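Local coordinates for putative uncharacterized protein (Pyrococcus furiosus, PDB 3VR0) that acts as an archaeal proteasome activator, a PAC2-family homologue of proteasome assembly chaperones that probably works by binding the proteasome, at residues K61-Y66 against L127-E132; E137-G142 against K233-E238; P153-A158 against A224-S229. One frame throughout, in Å; residues are numbered along the deposited sequence.

Contact 1. Residues K61-Y66 against L127-E132; sequences KFAELY and LDFVQE
Phe129 of helix 116-131 reaches strand 60-66 with the far end of its ring and meets two neighbouring residues there, Phe62 and Ala63. CB already points toward the strand, and with CG anti to the backbone N (chi1 177°) the ring carries on in that direction. CB, CG and the CD1 side stay clear of the strand segment; the touching begins at CE2, 3.8 Å from Ala63 CB. CZ goes deepest, 3.6 Å from Ala63 CB and 3.5 Å from Phe62 CE1. The two phenylalanines come from opposite directions, with planes at 29° but slid so far apart, centroids 5.7 Å from each other, that the rings barely overlap. Putting an alanine at Phe62 would probably strip one flank from the Phe129 ring end and open a gap beside CZ. Phe89 and Phe133 each pack edge-to-face with Phe129, and Ile22 and Val24 of strand 21-24 also touch it. The strand is irregular here, which probably helps two successive residues to meet one ring: both face Phe89 on the adjoining antiparallel strand, a classic beta bulge, in a sheet covered by a helix as in an alpha/beta fold.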
ATOM      1  N   LYS C  61     -19.459  -9.101 -26.937  1.00 24.01           N
ATOM      2  CA  LYS C  61     -19.199  -8.459 -25.655  1.00 24.96           C
ATOM      3  C   LYS C  61     -20.483  -8.230 -24.850  1.00 24.35           C
ATOM      4  O   LYS C  61     -21.407  -7.621 -25.382  1.00 23.28           O
ATOM      5  CB  LYS C  61     -18.569  -7.103 -25.825  1.00 24.69           C
ATOM      6  CG  LYS C  61     -18.411  -6.441 -24.455  1.00 28.64           C
ATOM      7  CD  LYS C  61     -17.348  -5.353 -24.419  1.00 34.71           C
ATOM      8  CE  LYS C  61     -17.815  -4.102 -25.093  1.00 37.69           C
ATOM      9  NZ  LYS C  61     -16.713  -3.088 -25.024  1.00 44.43           N
ATOM     10  N   PHE C  62     -20.493  -8.622 -23.568  1.00 22.76           N
ATOM     11  CA  PHE C  62     -21.671  -8.386 -22.716  1.00 22.08           C
ATOM     12  C   PHE C  62     -21.488  -7.717 -21.359  1.00 22.49           C
ATOM     13  O   PHE C  62     -22.498  -7.372 -20.724  1.00 23.13           O
ATOM     14  CB  PHE C  62     -22.479  -9.650 -22.510  1.00 21.14           C
ATOM     15  CG  PHE C  62     -21.839 -10.681 -21.581  1.00 19.69           C
ATOM     16  CD1 PHE C  62     -22.372 -10.926 -20.343  1.00 14.37           C
ATOM     17  CD2 PHE C  62     -20.738 -11.434 -22.001  1.00 19.16           C
ATOM     18  CE1 PHE C  62     -21.856 -11.878 -19.541  1.00 19.08           C
ATOM     19  CE2 PHE C  62     -20.215 -12.419 -21.205  1.00 18.50           C
ATOM     20  CZ  PHE C  62     -20.751 -12.623 -19.964  1.00 21.96           C
ATOM     21  N   ALA C  63     -20.242  -7.552 -20.896  1.00 20.81           N
ATOM     22  CA  ALA C  63     -19.991  -6.845 -19.636  1.00 20.86           C
ATOM     23  C   ALA C  63     -18.587  -6.218 -19.613  1.00 21.59           C
ATOM     24  O   ALA C  63     -17.695  -6.673 -20.305  1.00 19.99           O
ATOM     25  CB  ALA C  63     -20.143  -7.793 -18.459  1.00 18.69           C
ATOM     26  N   GLU C  64     -18.402  -5.166 -18.829  1.00 22.62           N
ATOM     27  CA  GLU C  64     -17.049  -4.726 -18.600  1.00 25.34           C
ATOM     28  C   GLU C  64     -16.739  -4.411 -17.134  1.00 24.32           C
ATOM     29  O   GLU C  64     -17.632  -4.069 -16.337  1.00 23.60           O
ATOM     30  CB  GLU C  64     -16.544  -3.697 -19.664  1.00 26.19           C
ATOM     31  CG  GLU C  64     -17.320  -2.492 -19.848  1.00 33.48           C
ATOM     32  CD  GLU C  64     -17.116  -1.840 -21.248  1.00 41.22           C
ATOM     33  OE1 GLU C  64     -16.391  -2.378 -22.143  1.00 43.05           O
ATOM     34  OE2 GLU C  64     -17.698  -0.754 -21.430  1.00 45.16           O
ATOM     35  N   LEU C  65     -15.480  -4.654 -16.769  1.00 22.83           N
ATOM     36  CA  LEU C  65     -15.055  -4.539 -15.374  1.00 22.24           C
ATOM     37  C   LEU C  65     -14.167  -3.315 -15.204  1.00 22.32           C
ATOM     38  O   LEU C  65     -13.244  -3.107 -15.967  1.00 22.93           O
ATOM     39  CB  LEU C  65     -14.350  -5.823 -14.948  1.00 21.52           C
ATOM     40  CG  LEU C  65     -13.883  -5.959 -13.497  1.00 23.53           C
ATOM     41  CD1 LEU C  65     -13.829  -7.438 -13.076  1.00 21.29           C
ATOM     42  CD2 LEU C  65     -12.471  -5.259 -13.282  1.00 20.01           C
ATOM     43  N   TYR C  66     -14.450  -2.498 -14.213  1.00 21.64           N
ATOM     44  CA  TYR C  66     -13.564  -1.420 -13.863  1.00 22.09           C
ATOM     45  C   TYR C  66     -13.163  -1.606 -12.411  1.00 21.90           C
ATOM     46  O   TYR C  66     -13.943  -2.116 -11.605  1.00 22.20           O
ATOM     47  CB  TYR C  66     -14.303  -0.076 -13.982  1.00 22.98           C
ATOM     48  CG  TYR C  66     -14.818   0.208 -15.412  1.00 22.88           C
ATOM     49  CD1 TYR C  66     -13.992   0.796 -16.355  1.00 21.53           C
ATOM     50  CD2 TYR C  66     -16.120  -0.171 -15.802  1.00 23.68           C
ATOM     51  CE1 TYR C  66     -14.452   1.048 -17.664  1.00 25.88           C
ATOM     52  CE2 TYR C  66     -16.610   0.072 -17.128  1.00 22.30           C
ATOM     53  CZ  TYR C  66     -15.779   0.677 -18.032  1.00 24.74           C
ATOM     54  OH  TYR C  66     -16.242   0.962 -19.308  1.00 30.24           O
ATOM     55  N   LEU C 127     -15.234 -14.028 -10.413  1.00 20.34           N
ATOM     56  CA  LEU C 127     -15.860 -15.301 -10.105  1.00 22.30           C
ATOM     57  C   LEU C 127     -17.329 -15.132  -9.700  1.00 22.21           C
ATOM     58  O   LEU C 127     -18.114 -15.986 -10.083  1.00 21.86           O
ATOM     59  CB  LEU C 127     -15.104 -16.154  -9.067  1.00 21.78           C
ATOM     60  CG  LEU C 127     -13.712 -16.554  -9.610  1.00 26.30           C
ATOM     61  CD1 LEU C 127     -12.808 -16.967  -8.510  1.00 23.84           C
ATOM     62  CD2 LEU C 127     -13.752 -17.626 -10.709  1.00 24.95           C
ATOM     63  N   ASP C 128     -17.686 -14.092  -8.921  1.00 21.50           N
ATOM     64  CA  ASP C 128     -19.091 -13.920  -8.497  1.00 23.16           C
ATOM     65  C   ASP C 128     -19.962 -13.723  -9.747  1.00 22.47           C
ATOM     66  O   ASP C 128     -21.090 -14.167  -9.809  1.00 22.45           O
ATOM     67  CB  ASP C 128     -19.328 -12.690  -7.578  1.00 23.16           C
ATOM     68  CG  ASP C 128     -18.599 -12.782  -6.205  1.00 27.47           C
ATOM     69  OD1 ASP C 128     -18.208 -13.883  -5.741  1.00 26.66           O
ATOM     70  OD2 ASP C 128     -18.412 -11.718  -5.591  1.00 29.83           O
ATOM     71  N   PHE C 129     -19.446 -12.985 -10.694  1.00 21.76           N
ATOM     72  CA  PHE C 129     -20.208 -12.645 -11.866  1.00 23.35           C
ATOM     73  C   PHE C 129     -20.469 -13.906 -12.745  1.00 24.25           C
ATOM     74  O   PHE C 129     -21.580 -14.178 -13.139  1.00 24.56           O
ATOM     75  CB  PHE C 129     -19.457 -11.568 -12.636  1.00 22.41           C
ATOM     76  CG  PHE C 129     -20.116 -11.185 -13.931  1.00 24.11           C
ATOM     77  CD1 PHE C 129     -21.460 -10.736 -13.952  1.00 22.73           C
ATOM     78  CD2 PHE C 129     -19.431 -11.327 -15.129  1.00 20.17           C
ATOM     79  CE1 PHE C 129     -22.078 -10.385 -15.174  1.00 26.84           C
ATOM     80  CE2 PHE C 129     -20.043 -10.960 -16.366  1.00 24.54           C
ATOM     81  CZ  PHE C 129     -21.366 -10.504 -16.388  1.00 23.00           C
ATOM     82  N   VAL C 130     -19.419 -14.678 -12.990  1.00 23.14           N
ATOM     83  CA  VAL C 130     -19.458 -15.819 -13.874  1.00 23.45           C
ATOM     84  C   VAL C 130     -20.315 -16.981 -13.284  1.00 24.01           C
ATOM     85  O   VAL C 130     -21.007 -17.703 -14.021  1.00 24.10           O
ATOM     86  CB  VAL C 130     -17.981 -16.076 -14.222  1.00 23.94           C
ATOM     87  CG1 VAL C 130     -17.383 -17.343 -13.701  1.00 23.50           C
ATOM     88  CG2 VAL C 130     -17.551 -15.533 -15.577  1.00 24.35           C
ATOM     89  N   GLN C 131     -20.303 -17.125 -11.966  1.00 23.36           N
ATOM     90  CA  GLN C 131     -21.189 -18.047 -11.290  1.00 24.80           C
ATOM     91  C   GLN C 131     -22.685 -17.672 -11.400  1.00 25.05           C
ATOM     92  O   GLN C 131     -23.530 -18.539 -11.257  1.00 25.61           O
ATOM     93  CB  GLN C 131     -20.817 -18.195  -9.810  1.00 24.93           C
ATOM     94  CG  GLN C 131     -19.534 -18.994  -9.523  1.00 25.60           C
ATOM     95  CD  GLN C 131     -19.318 -19.134  -8.010  1.00 29.50           C
ATOM     96  OE1 GLN C 131     -19.041 -18.156  -7.305  1.00 28.32           O
ATOM     97  NE2 GLN C 131     -19.473 -20.341  -7.511  1.00 27.17           N
ATOM     98  N   GLU C 132     -23.014 -16.411 -11.653  1.00 24.68           N
ATOM     99  CA  GLU C 132     -24.412 -16.097 -11.912  1.00 26.14           C
ATOM    100  C   GLU C 132     -24.933 -16.827 -13.140  1.00 26.84           C
ATOM    101  O   GLU C 132     -26.129 -16.991 -13.246  1.00 28.48           O
ATOM    102  CB  GLU C 132     -24.655 -14.599 -12.061  1.00 25.49           C
ATOM    103  CG  GLU C 132     -24.305 -13.817 -10.802  1.00 24.24           C
ATOM    104  CD  GLU C 132     -24.509 -12.342 -10.996  1.00 31.10           C
ATOM    105  OE1 GLU C 132     -25.065 -11.892 -12.052  1.00 29.45           O
ATOM    106  OE2 GLU C 132     -24.132 -11.620 -10.066  1.00 32.97           O
TER

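Contact 2. Residues E137-G142 against K233-E238; sequences EIITMG and KILGLE
Ile139 on strand 137-145 sends CD1 against the last turn of helix 221-235, where Ile234 and Leu235 receive it: plain helix-on-sheet packing of an alpha/beta fold, with the helix terminated by a Schellman motif. The close side is entirely apolar. CG1 of Ile139 sits beside the backbone N (chi1 -63°) and the chain then runs on extended, so CD1 is the atom carried farthest toward the helix. It comes within 4.1 Å of Leu235 CD2, the two side chains sliding past each other in opposite directions, and at 4.4 Å it has Ile234 CG2 as a second, looser neighbour. Ile34 of the parallel strand 34-37 touches both Ile139 and Leu235, while Leu210 of strand 206-214 and Tyr168 of helix 164-172 pack on Ile234, adding to the packing on the buried side.

Past Leu235 the character changes. Gly236 and Glu238 are exposed, and the backbone turns away from the strand, so nothing after Leu235 meets the 137-142 segment. Glu137, at the other end of the strand segment, is buried and does not touch the helix end; its carboxylate is held by a salt bridge to Arg100 and a hydrogen bond with the hydroxyl of Tyr168. On the open side the Schellman turn ends the helix, and His99 hydrogen-bonds to Gly236 O and takes the Leu237 side chain; Gly236, with phi at 83°, is the C-prime residue, Leu237 N reaches back to Thr232 O, and the inner bond from Gly236 N to Lys233 O is weak at 3.4 Å.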
ATOM      1  N   GLU C 137     -16.467 -24.272 -14.422  1.00 22.52           N
ATOM      2  CA  GLU C 137     -15.249 -24.773 -15.015  1.00 22.23           C
ATOM      3  C   GLU C 137     -14.485 -23.602 -15.636  1.00 21.45           C
ATOM      4  O   GLU C 137     -15.082 -22.754 -16.311  1.00 21.65           O
ATOM      5  CB  GLU C 137     -15.559 -25.809 -16.114  1.00 22.04           C
ATOM      6  CG  GLU C 137     -14.285 -26.579 -16.561  1.00 24.49           C
ATOM      7  CD  GLU C 137     -14.566 -27.744 -17.568  1.00 26.89           C
ATOM      8  OE1 GLU C 137     -15.735 -28.135 -17.698  1.00 28.35           O
ATOM      9  OE2 GLU C 137     -13.617 -28.208 -18.252  1.00 28.54           O
ATOM     10  N   ILE C 138     -13.171 -23.578 -15.416  1.00 20.46           N
ATOM     11  CA  ILE C 138     -12.340 -22.427 -15.768  1.00 20.75           C
ATOM     12  C   ILE C 138     -11.136 -22.877 -16.547  1.00 21.14           C
ATOM     13  O   ILE C 138     -10.506 -23.827 -16.155  1.00 22.06           O
ATOM     14  CB  ILE C 138     -11.842 -21.737 -14.488  1.00 19.27           C
ATOM     15  CG1 ILE C 138     -13.004 -21.237 -13.651  1.00 22.20           C
ATOM     16  CG2 ILE C 138     -10.946 -20.557 -14.791  1.00 20.59           C
ATOM     17  CD1 ILE C 138     -12.657 -21.026 -12.104  1.00 18.09           C
ATOM     18  N   ILE C 139     -10.766 -22.170 -17.613  1.00 22.28           N
ATOM     19  CA  ILE C 139      -9.517 -22.464 -18.276  1.00 22.39           C
ATOM     20  C   ILE C 139      -8.729 -21.165 -18.305  1.00 23.46           C
ATOM     21  O   ILE C 139      -9.231 -20.171 -18.790  1.00 22.96           O
ATOM     22  CB  ILE C 139      -9.782 -22.946 -19.739  1.00 23.70           C
ATOM     23  CG1 ILE C 139     -10.598 -24.263 -19.737  1.00 24.31           C
ATOM     24  CG2 ILE C 139      -8.464 -23.149 -20.444  1.00 23.10           C
ATOM     25  CD1 ILE C 139     -10.884 -24.787 -21.200  1.00 26.93           C
ATOM     26  N   THR C 140      -7.506 -21.137 -17.762  1.00 23.23           N
ATOM     27  CA  THR C 140      -6.718 -19.894 -17.860  1.00 23.06           C
ATOM     28  C   THR C 140      -5.559 -20.079 -18.839  1.00 22.81           C
ATOM     29  O   THR C 140      -4.991 -21.136 -18.937  1.00 22.74           O
ATOM     30  CB  THR C 140      -6.197 -19.426 -16.482  1.00 23.32           C
ATOM     31  OG1 THR C 140      -5.353 -20.426 -15.973  1.00 19.68           O
ATOM     32  CG2 THR C 140      -7.362 -19.267 -15.445  1.00 23.31           C
ATOM     33  N   MET C 141      -5.224 -19.021 -19.547  1.00 24.03           N
ATOM     34  CA  MET C 141      -4.233 -19.056 -20.554  1.00 25.27           C
ATOM     35  C   MET C 141      -3.235 -17.994 -20.191  1.00 28.03           C
ATOM     36  O   MET C 141      -3.613 -16.896 -19.774  1.00 28.20           O
ATOM     37  CB  MET C 141      -4.874 -18.701 -21.902  1.00 24.97           C
ATOM     38  CG  MET C 141      -6.099 -19.648 -22.246  1.00 24.35           C
ATOM     39  SD  MET C 141      -6.630 -19.323 -23.926  1.00 28.06           S
ATOM     40  CE  MET C 141      -7.004 -17.596 -23.862  1.00 16.51           C
ATOM     41  N   GLY C 142      -1.959 -18.299 -20.390  1.00 29.24           N
ATOM     42  CA  GLY C 142      -0.919 -17.299 -20.253  1.00 32.25           C
ATOM     43  C   GLY C 142       0.468 -17.849 -20.640  1.00 33.83           C
ATOM     44  O   GLY C 142       0.582 -18.853 -21.350  1.00 33.19           O
ATOM     45  N   LYS C 233      -8.555 -27.411 -28.753  1.00 33.96           N
ATOM     46  CA  LYS C 233      -8.611 -28.873 -28.745  1.00 33.64           C
ATOM     47  C   LYS C 233      -9.425 -29.438 -27.577  1.00 33.50           C
ATOM     48  O   LYS C 233     -10.252 -30.341 -27.769  1.00 33.68           O
ATOM     49  CB  LYS C 233      -7.190 -29.459 -28.829  1.00 34.19           C
ATOM     50  CG  LYS C 233      -6.963 -30.808 -28.186  1.00 35.29           C
ATOM     51  CD  LYS C 233      -7.821 -31.920 -28.782  1.00 39.63           C
ATOM     52  CE  LYS C 233      -7.382 -32.344 -30.149  1.00 44.74           C
ATOM     53  NZ  LYS C 233      -7.484 -33.852 -30.177  1.00 45.57           N
ATOM     54  N   ILE C 234      -9.225 -28.928 -26.361  1.00 32.52           N
ATOM     55  CA  ILE C 234     -10.090 -29.360 -25.247  1.00 31.16           C
ATOM     56  C   ILE C 234     -11.591 -29.043 -25.476  1.00 31.07           C
ATOM     57  O   ILE C 234     -12.462 -29.751 -24.977  1.00 30.22           O
ATOM     58  CB  ILE C 234      -9.603 -28.743 -23.896  1.00 30.57           C
ATOM     59  CG1 ILE C 234      -8.350 -29.459 -23.410  1.00 30.86           C
ATOM     60  CG2 ILE C 234     -10.636 -28.832 -22.833  1.00 29.54           C
ATOM     61  CD1 ILE C 234      -7.555 -28.708 -22.368  1.00 26.90           C
ATOM     62  N   LEU C 235     -11.864 -27.938 -26.166  1.00 31.77           N
ATOM     63  CA  LEU C 235     -13.223 -27.470 -26.367  1.00 33.32           C
ATOM     64  C   LEU C 235     -13.955 -28.203 -27.509  1.00 35.21           C
ATOM     65  O   LEU C 235     -15.192 -28.173 -27.569  1.00 36.01           O
ATOM     66  CB  LEU C 235     -13.221 -25.956 -26.614  1.00 33.14           C
ATOM     67  CG  LEU C 235     -12.747 -25.035 -25.473  1.00 31.23           C
ATOM     68  CD1 LEU C 235     -12.834 -23.618 -25.960  1.00 29.54           C
ATOM     69  CD2 LEU C 235     -13.573 -25.235 -24.206  1.00 28.72           C
ATOM     70  N   GLY C 236     -13.201 -28.869 -28.393  1.00 36.48           N
ATOM     71  CA  GLY C 236     -13.771 -29.549 -29.561  1.00 37.41           C
ATOM     72  C   GLY C 236     -13.990 -28.576 -30.701  1.00 38.30           C
ATOM     73  O   GLY C 236     -14.862 -28.774 -31.541  1.00 39.04           O
ATOM     74  N   LEU C 237     -13.196 -27.516 -30.758  1.00 38.79           N
ATOM     75  CA  LEU C 237     -13.410 -26.499 -31.783  1.00 39.64           C
ATOM     76  C   LEU C 237     -12.236 -26.469 -32.703  1.00 40.67           C
ATOM     77  O   LEU C 237     -11.119 -26.762 -32.282  1.00 40.59           O
ATOM     78  CB  LEU C 237     -13.545 -25.106 -31.158  1.00 38.71           C
ATOM     79  CG  LEU C 237     -14.720 -24.930 -30.205  1.00 40.85           C
ATOM     80  CD1 LEU C 237     -14.467 -23.695 -29.382  1.00 41.54           C
ATOM     81  CD2 LEU C 237     -16.085 -24.884 -30.956  1.00 38.62           C
ATOM     82  N   GLU C 238     -12.475 -26.079 -33.951  1.00 41.90           N
ATOM     83  CA  GLU C 238     -11.372 -25.857 -34.872  1.00 43.92           C
ATOM     84  C   GLU C 238     -11.407 -24.421 -35.321  1.00 43.55           C
ATOM     85  O   GLU C 238     -12.411 -23.915 -35.782  1.00 43.26           O
ATOM     86  CB  GLU C 238     -11.379 -26.869 -36.036  1.00 45.24           C
ATOM     87  CG  GLU C 238     -11.281 -28.343 -35.538  1.00 49.83           C
ATOM     88  CD  GLU C 238     -11.137 -29.376 -36.662  1.00 57.76           C
ATOM     89  OE1 GLU C 238     -11.803 -30.444 -36.552  1.00 59.19           O
ATOM     90  OE2 GLU C 238     -10.357 -29.125 -37.634  1.00 60.12           O
TER

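Contact 3. Residues P153-A158 against A224-S229; sequences PRVLAA and AKAVLS
Val155, on strand 155-159, rests one methyl on the backbone of helix 221-235. Its CG2 lies 3.9 Å from Ala226 O and 4.0 Å from Val227 CA, so the methyl touches main chain at least as closely as side chain. Val227 CG2 follows at 4.1 Å and Ala226 CB at 4.3 Å. The torsion explains the choice of branch: CG2 is anti to the carbonyl carbon and faces the helix, whereas CG1 is anti to the backbone N (chi1 160°). Two residues earlier, Pro153 lays its ring atom CG 4.2 Å from Ala226 CB, so that this small methyl has Pro153 and Val155 for neighbours. The small side chain of Ala226 is consistent with the close approach here, Val155 CA and Val227 CA standing 6.3 Å apart.

This is a helix lying over a mixed beta-sheet, within the PAC2 family region. Val155 is set in the sheet by backbone bonds to Glu178 and Ile180, and Arg154, whose CB points away from the helix, forms a salt bridge with Glu213. Val227 also packs on Met141 of strand 137-145 in the same sheet and on Val45 of helix 45-57. Lys225 forms a salt bridge with Asp245, and its carbonyl O accepts two bonds from Ser229: one from N, the other from OG at 2.8 Å, whose donor stands above the carbonyl plane.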
ATOM      1  N   PRO C 153       7.349 -24.155 -29.038  1.00 55.18           N
ATOM      2  CA  PRO C 153       6.899 -23.809 -27.694  1.00 52.85           C
ATOM      3  C   PRO C 153       6.107 -24.961 -27.068  1.00 50.63           C
ATOM      4  O   PRO C 153       5.243 -25.557 -27.710  1.00 50.20           O
ATOM      5  CB  PRO C 153       6.048 -22.554 -27.913  1.00 52.97           C
ATOM      6  CG  PRO C 153       5.719 -22.540 -29.382  1.00 53.96           C
ATOM      7  CD  PRO C 153       6.943 -23.136 -30.018  1.00 55.64           C
ATOM      8  N   ARG C 154       6.483 -25.314 -25.846  1.00 47.95           N
ATOM      9  CA  ARG C 154       5.770 -26.290 -25.070  1.00 46.34           C
ATOM     10  C   ARG C 154       4.649 -25.579 -24.257  1.00 44.18           C
ATOM     11  O   ARG C 154       4.688 -24.352 -24.094  1.00 42.91           O
ATOM     12  CB  ARG C 154       6.759 -27.039 -24.161  1.00 47.13           C
ATOM     13  CG  ARG C 154       7.991 -27.607 -24.930  1.00 50.74           C
ATOM     14  CD  ARG C 154       8.746 -28.721 -24.244  1.00 55.04           C
ATOM     15  NE  ARG C 154       9.086 -28.489 -22.835  1.00 62.74           N
ATOM     16  CZ  ARG C 154      10.241 -27.976 -22.391  1.00 66.80           C
ATOM     17  NH1 ARG C 154      10.445 -27.836 -21.082  1.00 67.01           N
ATOM     18  NH2 ARG C 154      11.191 -27.587 -23.241  1.00 68.65           N
ATOM     19  N   VAL C 155       3.672 -26.350 -23.774  1.00 41.55           N
ATOM     20  CA  VAL C 155       2.556 -25.833 -22.975  1.00 39.40           C
ATOM     21  C   VAL C 155       2.492 -26.549 -21.654  1.00 37.79           C
ATOM     22  O   VAL C 155       2.392 -27.762 -21.636  1.00 38.32           O
ATOM     23  CB  VAL C 155       1.183 -26.001 -23.710  1.00 39.19           C
ATOM     24  CG1 VAL C 155      -0.005 -25.940 -22.713  1.00 38.83           C
ATOM     25  CG2 VAL C 155       1.058 -24.949 -24.768  1.00 38.61           C
ATOM     26  N   LEU C 156       2.537 -25.808 -20.537  1.00 36.09           N
ATOM     27  CA  LEU C 156       2.568 -26.441 -19.239  1.00 33.81           C
ATOM     28  C   LEU C 156       1.185 -26.390 -18.610  1.00 32.79           C
ATOM     29  O   LEU C 156       0.543 -25.323 -18.604  1.00 32.44           O
ATOM     30  CB  LEU C 156       3.559 -25.709 -18.341  1.00 35.44           C
ATOM     31  CG  LEU C 156       4.966 -25.361 -18.832  1.00 37.20           C
ATOM     32  CD1 LEU C 156       5.683 -24.619 -17.698  1.00 39.65           C
ATOM     33  CD2 LEU C 156       5.719 -26.629 -19.156  1.00 40.54           C
ATOM     34  N   ALA C 157       0.766 -27.513 -18.035  1.00 31.16           N
ATOM     35  CA  ALA C 157      -0.594 -27.720 -17.567  1.00 30.95           C
ATOM     36  C   ALA C 157      -0.577 -28.024 -16.095  1.00 29.99           C
ATOM     37  O   ALA C 157       0.302 -28.743 -15.632  1.00 29.54           O
ATOM     38  CB  ALA C 157      -1.267 -28.912 -18.327  1.00 30.70           C
ATOM     39  N   ALA C 158      -1.544 -27.461 -15.370  1.00 29.09           N
ATOM     40  CA  ALA C 158      -1.826 -27.840 -14.009  1.00 28.29           C
ATOM     41  C   ALA C 158      -3.318 -27.643 -13.804  1.00 28.47           C
ATOM     42  O   ALA C 158      -3.933 -26.812 -14.477  1.00 29.43           O
ATOM     43  CB  ALA C 158      -0.978 -26.993 -13.009  1.00 27.36           C
ATOM     44  N   ALA C 224       1.142 -18.053 -28.254  1.00 34.20           N
ATOM     45  CA  ALA C 224      -0.320 -17.844 -28.178  1.00 34.90           C
ATOM     46  C   ALA C 224      -1.035 -18.926 -29.019  1.00 35.17           C
ATOM     47  O   ALA C 224      -1.976 -19.601 -28.541  1.00 34.96           O
ATOM     48  CB  ALA C 224      -0.679 -16.465 -28.662  1.00 33.58           C
ATOM     49  N   LYS C 225      -0.538 -19.129 -30.242  1.00 35.26           N
ATOM     50  CA  LYS C 225      -1.041 -20.197 -31.111  1.00 35.92           C
ATOM     51  C   LYS C 225      -1.036 -21.547 -30.405  1.00 35.01           C
ATOM     52  O   LYS C 225      -2.052 -22.271 -30.385  1.00 34.59           O
ATOM     53  CB  LYS C 225      -0.258 -20.249 -32.446  1.00 36.96           C
ATOM     54  CG  LYS C 225      -0.730 -21.413 -33.347  1.00 40.28           C
ATOM     55  CD  LYS C 225      -0.313 -21.237 -34.794  1.00 43.23           C
ATOM     56  CE  LYS C 225      -0.524 -22.530 -35.558  1.00 44.76           C
ATOM     57  NZ  LYS C 225       0.381 -22.554 -36.753  1.00 48.88           N
ATOM     58  N   ALA C 226       0.092 -21.877 -29.783  1.00 33.73           N
ATOM     59  CA  ALA C 226       0.216 -23.174 -29.144  1.00 32.79           C
ATOM     60  C   ALA C 226      -0.746 -23.345 -27.981  1.00 32.61           C
ATOM     61  O   ALA C 226      -1.345 -24.413 -27.799  1.00 32.19           O
ATOM     62  CB  ALA C 226       1.628 -23.384 -28.679  1.00 33.00           C
ATOM     63  N   VAL C 227      -0.880 -22.301 -27.162  1.00 32.37           N
ATOM     64  CA  VAL C 227      -1.800 -22.373 -26.009  1.00 31.09           C
ATOM     65  C   VAL C 227      -3.241 -22.529 -26.522  1.00 30.23           C
ATOM     66  O   VAL C 227      -4.004 -23.345 -26.027  1.00 29.97           O
ATOM     67  CB  VAL C 227      -1.661 -21.101 -25.113  1.00 30.79           C
ATOM     68  CG1 VAL C 227      -2.816 -21.003 -24.121  1.00 29.33           C
ATOM     69  CG2 VAL C 227      -0.290 -21.120 -24.365  1.00 31.03           C
ATOM     70  N   LEU C 228      -3.580 -21.738 -27.520  1.00 30.47           N
ATOM     71  CA  LEU C 228      -4.936 -21.699 -28.051  1.00 32.10           C
ATOM     72  C   LEU C 228      -5.309 -22.982 -28.822  1.00 33.15           C
ATOM     73  O   LEU C 228      -6.502 -23.348 -28.864  1.00 33.27           O
ATOM     74  CB  LEU C 228      -5.123 -20.482 -28.954  1.00 31.24           C
ATOM     75  CG  LEU C 228      -6.590 -20.354 -29.361  1.00 33.06           C
ATOM     76  CD1 LEU C 228      -7.494 -20.227 -28.085  1.00 31.22           C
ATOM     77  CD2 LEU C 228      -6.743 -19.204 -30.286  1.00 31.45           C
ATOM     78  N   SER C 229      -4.299 -23.645 -29.428  1.00 32.94           N
ATOM     79  CA  SER C 229      -4.472 -24.991 -30.004  1.00 32.56           C
ATOM     80  C   SER C 229      -4.804 -26.007 -28.918  1.00 32.02           C
ATOM     81  O   SER C 229      -5.656 -26.912 -29.092  1.00 30.39           O
ATOM     82  CB  SER C 229      -3.201 -25.434 -30.770  1.00 33.16           C
ATOM     83  OG  SER C 229      -2.909 -24.505 -31.804  1.00 32.74           O
TER

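Overall arrangement
All three contacts are buried and join a helix to the same mixed sheet, with no hydrogen bond across any of them. Contacts 2 and 3 share helix 221-235, its end and its middle; their centres lie 10 Å apart and they touch where Met141 CB meets Val227 CG1 at 3.8 Å. Contact 1 uses helix 116-131 toward the other end of the sheet, about 25 Å from contact 3 between centres and across the chain's middle, yet Leu127 packs on Ile138 of contact 2. Chemistry changes with place: aromatic rings at the bulged strand, branched aliphatic tips at the helix end, and methyls against helix backbone in contact 3.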